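Long-range contacts in BvnE (Penicillium brevicompactum, PDB 6U9I), which catalyses, as a stereoselective semipinacolase of brevianamide biosynthesis in a fungus, what is probably a semipinacol-type rearrangement of an indole-derived intermediate: residues Pro49-Leu54 with Ile133-Ser138; Val98-Ser103 with Glu113-Val118. All blocks are in the same frame, centred on the assembly; numbering follows the deposited sequence.

Interaction 1. Residues Pro49-Leu54 with Ile133-Ser138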
loop_
_atom_site.group_PDB
_atom_site.type_symbol
_atom_site.label_atom_id
_atom_site.label_comp_id
_atom_site.label_asym_id
_atom_site.label_seq_id
_atom_site.Cartn_x
_atom_site.Cartn_y
_atom_site.Cartn_z
ATOM N N PRO A 49 -9.252 -0.048 -7.846
ATOM C CA PRO A 49 -9.387 0.408 -6.459
ATOM C C PRO A 49 -9.258 -0.756 -5.489
ATOM O O PRO A 49 -9.689 -1.878 -5.765
ATOM C CB PRO A 49 -10.790 1.029 -6.412
ATOM C CG PRO A 49 -11.168 1.264 -7.844
ATOM C CD PRO A 49 -10.474 0.194 -8.632
ATOM N N ALA A 50 -8.640 -0.475 -4.350
ATOM C CA ALA A 50 -8.477 -1.437 -3.271
ATOM C C ALA A 50 -8.575 -0.666 -1.970
ATOM O O ALA A 50 -8.409 0.557 -1.965
ATOM C CB ALA A 50 -7.131 -2.177 -3.364
ATOM N N PRO A 51 -8.861 -1.340 -0.847
ATOM C CA PRO A 51 -9.102 -2.771 -0.635
ATOM C C PRO A 51 -10.434 -3.236 -1.212
ATOM O O PRO A 51 -11.251 -2.408 -1.614
ATOM C CB PRO A 51 -9.098 -2.903 0.895
ATOM C CG PRO A 51 -9.548 -1.562 1.387
ATOM C CD PRO A 51 -8.896 -0.583 0.420
ATOM N N ARG A 52 -10.629 -4.555 -1.248
ATOM C CA ARG A 52 -11.854 -5.121 -1.808
ATOM C C ARG A 52 -13.104 -4.632 -1.091
ATOM O O ARG A 52 -14.188 -4.575 -1.697
ATOM C CB ARG A 52 -11.803 -6.640 -1.730
ATOM C CG ARG A 52 -10.891 -7.308 -2.701
ATOM C CD ARG A 52 -11.401 -8.724 -2.865
ATOM N NE ARG A 52 -10.437 -9.601 -3.496
ATOM C CZ ARG A 52 -10.558 -10.922 -3.508
ATOM N NH1 ARG A 52 -11.598 -11.492 -2.913
ATOM N NH2 ARG A 52 -9.641 -11.658 -4.107
ATOM N N SER A 53 -12.992 -4.308 0.199
ATOM C CA SER A 53 -14.160 -3.905 0.972
ATOM C C SER A 53 -14.822 -2.638 0.435
ATOM O O SER A 53 -16.007 -2.412 0.699
ATOM C CB SER A 53 -13.771 -3.712 2.434
ATOM O OG SER A 53 -12.914 -2.590 2.580
ATOM N N LEU A 54 -14.098 -1.798 -0.310
ATOM C CA LEU A 54 -14.734 -0.628 -0.904
ATOM C C LEU A 54 -15.738 -1.010 -1.983
ATOM O O LEU A 54 -16.620 -0.203 -2.299
ATOM C CB LEU A 54 -13.685 0.309 -1.501
ATOM C CG LEU A 54 -12.843 1.026 -0.455
ATOM C CD1 LEU A 54 -11.696 1.758 -1.132
ATOM C CD2 LEU A 54 -13.727 1.982 0.340
ATOM N N ILE A 133 -2.838 -0.390 -9.156
ATOM C CA ILE A 133 -3.626 -0.692 -7.965
ATOM C C ILE A 133 -3.566 0.524 -7.069
ATOM O O ILE A 133 -2.471 1.001 -6.750
ATOM C CB ILE A 133 -3.092 -1.907 -7.199
ATOM C CG1 ILE A 133 -3.073 -3.142 -8.074
ATOM C CG2 ILE A 133 -3.926 -2.116 -5.912
ATOM C CD1 ILE A 133 -2.331 -4.267 -7.409
ATOM N N GLU A 134 -4.722 1.018 -6.648
ATOM C CA GLU A 134 -4.798 2.183 -5.767
ATOM C C GLU A 134 -5.421 1.736 -4.449
ATOM O O GLU A 134 -6.646 1.651 -4.324
ATOM C CB GLU A 134 -5.588 3.313 -6.419
ATOM C CG GLU A 134 -4.865 3.934 -7.594
ATOM C CD GLU A 134 -5.686 4.981 -8.318
ATOM O OE1 GLU A 134 -6.903 5.087 -8.050
ATOM O OE2 GLU A 134 -5.107 5.698 -9.162
ATOM N N PHE A 135 -4.572 1.455 -3.460
ATOM C CA PHE A 135 -5.022 0.983 -2.150
ATOM C C PHE A 135 -5.225 2.206 -1.255
ATOM O O PHE A 135 -4.255 2.792 -0.766
ATOM C CB PHE A 135 -3.991 0.017 -1.569
ATOM C CG PHE A 135 -4.504 -0.828 -0.425
ATOM C CD1 PHE A 135 -4.764 -0.260 0.817
ATOM C CD2 PHE A 135 -4.675 -2.198 -0.583
ATOM C CE1 PHE A 135 -5.228 -1.035 1.885
ATOM C CE2 PHE A 135 -5.139 -2.986 0.488
ATOM C CZ PHE A 135 -5.422 -2.404 1.710
ATOM N N ALA A 136 -6.480 2.585 -1.035
ATOM C CA ALA A 136 -6.831 3.815 -0.337
ATOM C C ALA A 136 -7.028 3.583 1.160
ATOM O O ALA A 136 -7.191 2.452 1.632
ATOM C CB ALA A 136 -8.113 4.420 -0.930
ATOM N N ASP A 137 -6.989 4.688 1.909
ATOM C CA ASP A 137 -7.497 4.756 3.281
ATOM C C ASP A 137 -9.014 4.606 3.199
ATOM O O ASP A 137 -9.728 5.559 2.873
ATOM C CB ASP A 137 -7.077 6.088 3.905
ATOM C CG ASP A 137 -7.558 6.278 5.350
ATOM O OD1 ASP A 137 -8.488 5.592 5.827
ATOM O OD2 ASP A 137 -7.002 7.172 6.016
ATOM N N SER A 138 -9.514 3.396 3.455
ATOM C CA SER A 138 -10.923 3.130 3.179
ATOM C C SER A 138 -11.833 3.827 4.183
ATOM O O SER A 138 -12.932 4.271 3.826
ATOM C CB SER A 138 -11.171 1.621 3.185
ATOM O OG SER A 138 -10.580 1.035 4.340
#
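The carbonyl oxygen of Ala50 is held by two neighbours: Ala136 N donates an almost straight hydrogen bond to Ala50 O (2.9 Å, 169° at the hydrogen), and Phe135 CA-H approaches the same oxygen. Ala50 N donates to Glu134 O at 2.9 Å, so Ala50 bonds to the residues before and after Phe135, its bridge partner, as in parallel strands. Alanine suits this close pairing because its methyl is small: Ala50 CB rests 3.7 Å from Phe135 CD2. Phe135 CG stands anti to the backbone N (chi1 -164°), bringing the ring beneath Pro51. The cis peptide before Pro51 turns the chain and sets Pro51 CD over one face of the Phe135 ring, 4.1 Å from its centroid, a CH-pi contact with the side chains crossing at about a right angle. A serine at Phe135 would probably strip Pro51 CD of the ring face it rests on and leave a gap beside the Ala50 methyl. Beyond the turn, Leu54 CD2 packs on Ser138 CB at 3.8 Å, while Ser138 OG bonds to Asp137 of the second subunit. Strand 129-136 lies between strands 45-50 and 110-122, and Leu54 and Ala136 touch Cys141 of helix 138-150.

Interaction 2. Residues Val98-Ser103 with Glu113-Val118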
loop_
_atom_site.group_PDB
_atom_site.type_symbol
_atom_site.label_atom_id
_atom_site.label_comp_id
_atom_site.label_asym_id
_atom_site.label_seq_id
_atom_site.Cartn_x
_atom_site.Cartn_y
_atom_site.Cartn_z
ATOM N N VAL A 98 6.152 1.164 -6.602
ATOM C CA VAL A 98 5.223 1.313 -5.481
ATOM C C VAL A 98 5.456 2.673 -4.834
ATOM O O VAL A 98 6.606 3.055 -4.602
ATOM C CB VAL A 98 5.409 0.182 -4.457
ATOM C CG1 VAL A 98 4.463 0.369 -3.268
ATOM C CG2 VAL A 98 5.159 -1.170 -5.133
ATOM N N MET A 99 4.374 3.397 -4.537
ATOM C CA MET A 99 4.495 4.720 -3.930
ATOM C C MET A 99 3.455 4.911 -2.840
ATOM O O MET A 99 2.268 4.636 -3.033
ATOM C CB MET A 99 4.356 5.837 -4.965
ATOM C CG MET A 99 5.531 5.862 -5.945
ATOM S SD MET A 99 5.477 7.254 -7.071
ATOM C CE MET A 99 4.005 6.875 -8.012
ATOM N N HIS A 100 3.922 5.415 -1.705
ATOM C CA HIS A 100 3.074 5.806 -0.590
ATOM C C HIS A 100 2.744 7.283 -0.778
ATOM O O HIS A 100 3.643 8.123 -0.749
ATOM C CB HIS A 100 3.834 5.552 0.710
ATOM C CG HIS A 100 3.002 5.653 1.946
ATOM N ND1 HIS A 100 3.568 5.726 3.202
ATOM C CD2 HIS A 100 1.660 5.688 2.131
ATOM C CE1 HIS A 100 2.609 5.804 4.110
ATOM N NE2 HIS A 100 1.441 5.783 3.488
ATOM N N LEU A 101 1.465 7.600 -0.997
ATOM C CA LEU A 101 1.053 8.910 -1.488
ATOM C C LEU A 101 0.040 9.565 -0.564
ATOM O O LEU A 101 -0.758 8.894 0.094
ATOM C CB LEU A 101 0.415 8.819 -2.885
ATOM C CG LEU A 101 1.245 8.207 -4.014
ATOM C CD1 LEU A 101 0.431 8.157 -5.313
ATOM C CD2 LEU A 101 2.560 8.955 -4.232
ATOM N N ALA A 102 0.054 10.896 -0.567
ATOM C CA ALA A 102 -0.973 11.713 0.061
ATOM C C ALA A 102 -1.674 12.538 -1.008
ATOM O O ALA A 102 -1.023 13.083 -1.909
ATOM C CB ALA A 102 -0.366 12.657 1.110
ATOM N N SER A 103 -2.997 12.631 -0.911
ATOM C CA SER A 103 -3.764 13.503 -1.787
ATOM C C SER A 103 -4.339 14.663 -0.985
ATOM O O SER A 103 -4.600 14.547 0.216
ATOM C CB SER A 103 -4.895 12.743 -2.497
ATOM O OG SER A 103 -5.853 12.287 -1.561
ATOM N N GLU A 113 -8.475 14.867 2.110
ATOM C CA GLU A 113 -7.080 14.579 2.477
ATOM C C GLU A 113 -6.939 13.071 2.669
ATOM O O GLU A 113 -7.129 12.559 3.777
ATOM C CB GLU A 113 -6.673 15.336 3.737
ATOM C CG GLU A 113 -6.757 16.844 3.622
ATOM C CD GLU A 113 -6.616 17.516 4.970
ATOM O OE1 GLU A 113 -7.534 17.372 5.810
ATOM O OE2 GLU A 113 -5.575 18.163 5.193
ATOM N N ASN A 114 -6.588 12.367 1.598
ATOM C CA ASN A 114 -6.529 10.913 1.632
ATOM C C ASN A 114 -5.080 10.442 1.562
ATOM O O ASN A 114 -4.140 11.228 1.396
ATOM C CB ASN A 114 -7.360 10.308 0.489
ATOM C CG ASN A 114 -8.058 8.997 0.875
ATOM O OD1 ASN A 114 -7.600 8.262 1.748
ATOM N ND2 ASN A 114 -9.170 8.699 0.209
ATOM N N GLU A 115 -4.917 9.130 1.707
ATOM C CA GLU A 115 -3.614 8.481 1.761
ATOM C C GLU A 115 -3.723 7.147 1.043
ATOM O O GLU A 115 -4.724 6.438 1.201
ATOM C CB GLU A 115 -3.163 8.269 3.216
ATOM C CG GLU A 115 -1.804 7.591 3.373
ATOM C CD GLU A 115 -1.456 7.316 4.831
ATOM O OE1 GLU A 115 -0.555 6.484 5.093
ATOM O OE2 GLU A 115 -2.083 7.939 5.722
ATOM N N TYR A 116 -2.709 6.806 0.247
ATOM C CA TYR A 116 -2.784 5.613 -0.588
ATOM C C TYR A 116 -1.447 4.899 -0.629
ATOM O O TYR A 116 -0.388 5.517 -0.502
ATOM C CB TYR A 116 -3.165 5.913 -2.043
ATOM C CG TYR A 116 -4.157 7.022 -2.229
ATOM C CD1 TYR A 116 -3.757 8.353 -2.109
ATOM C CD2 TYR A 116 -5.485 6.755 -2.537
ATOM C CE1 TYR A 116 -4.646 9.371 -2.278
ATOM C CE2 TYR A 116 -6.395 7.792 -2.705
ATOM C CZ TYR A 116 -5.965 9.089 -2.577
ATOM O OH TYR A 116 -6.839 10.150 -2.747
ATOM N N MET A 117 -1.513 3.594 -0.871
ATOM C CA MET A 117 -0.384 2.829 -1.383
ATOM C C MET A 117 -0.735 2.425 -2.807
ATOM O O MET A 117 -1.722 1.711 -3.029
ATOM C CB MET A 117 -0.097 1.605 -0.509
ATOM C CG MET A 117 1.276 0.986 -0.710
ATOM S SD MET A 117 2.632 2.027 -0.105
ATOM C CE MET A 117 2.315 2.071 1.651
ATOM N N VAL A 118 0.056 2.885 -3.775
ATOM C CA VAL A 118 -0.208 2.664 -5.193
ATOM C C VAL A 118 0.854 1.731 -5.760
ATOM O O VAL A 118 2.039 1.844 -5.424
ATOM C CB VAL A 118 -0.242 4.017 -5.939
ATOM C CG1 VAL A 118 -0.122 3.838 -7.441
ATOM C CG2 VAL A 118 -1.521 4.775 -5.573
#
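With CG anti to the backbone N in both His100 (chi1 -169°) and Glu115 (chi1 180°), and the glutamate extended beyond, the imidazole and carboxylate converge diagonally across the two strands. His100 NE2 donates to Glu115 OE1 at 2.7 Å; the oxygen lies close to the ring plane and is met on its anti side, with ring and carboxylate 42° apart. Met117, long and unbranched, folds back at chi2 and chi3 to lay CE over one face of the imidazole, 3.9 Å from the His100 centroid. Tyr116 O meets the ring edge at His100 CD2, so face and rim are both engaged. On the other face of the sheet, the Tyr116 side chain leans across to strand 96-107 until, two residues past its hydrogen-bonded antiparallel partner Leu101, Tyr116 OH and Ser103 OG share a 2.6 Å hydrogen bond. Serine is small enough to sit at the phenol edge, and Asn114 N donates to Ser103 OG at 3.2 Å. Leu101 CB and Tyr116 CD1 add an apolar contact, 4.3 Å apart. In this beta hairpin, strand 96-107 is flanked by strand 78-82 and strand 110-122 by strand 129-136, while Trp25 and Leu26 of helix 14-31 pack against Met99 and Leu101.

Overall arrangement
Strands 129-136 and 110-122, consecutive in the chain, join the two contacts, whose centres lie 11 Å apart. Probable hydrogen bonds from Met117 N to Phe135 O and from Asp137 N to Glu115 O, both 2.9 Å, stitch interaction 2 to interaction 1, which closes the larger chain loop around it. Both also reach the subunit interface: the Glu115 carboxylate, besides meeting His100, accepts from Arg52 N of the second subunit, and Pro51 of that subunit packs on Glu115. Glycerol lies about 3 Å from the Ile133 side chain and, at a separate place, about 3 Å from that of Glu115. It probably derives from the crystallisation liquor, though such molecules can mark pockets.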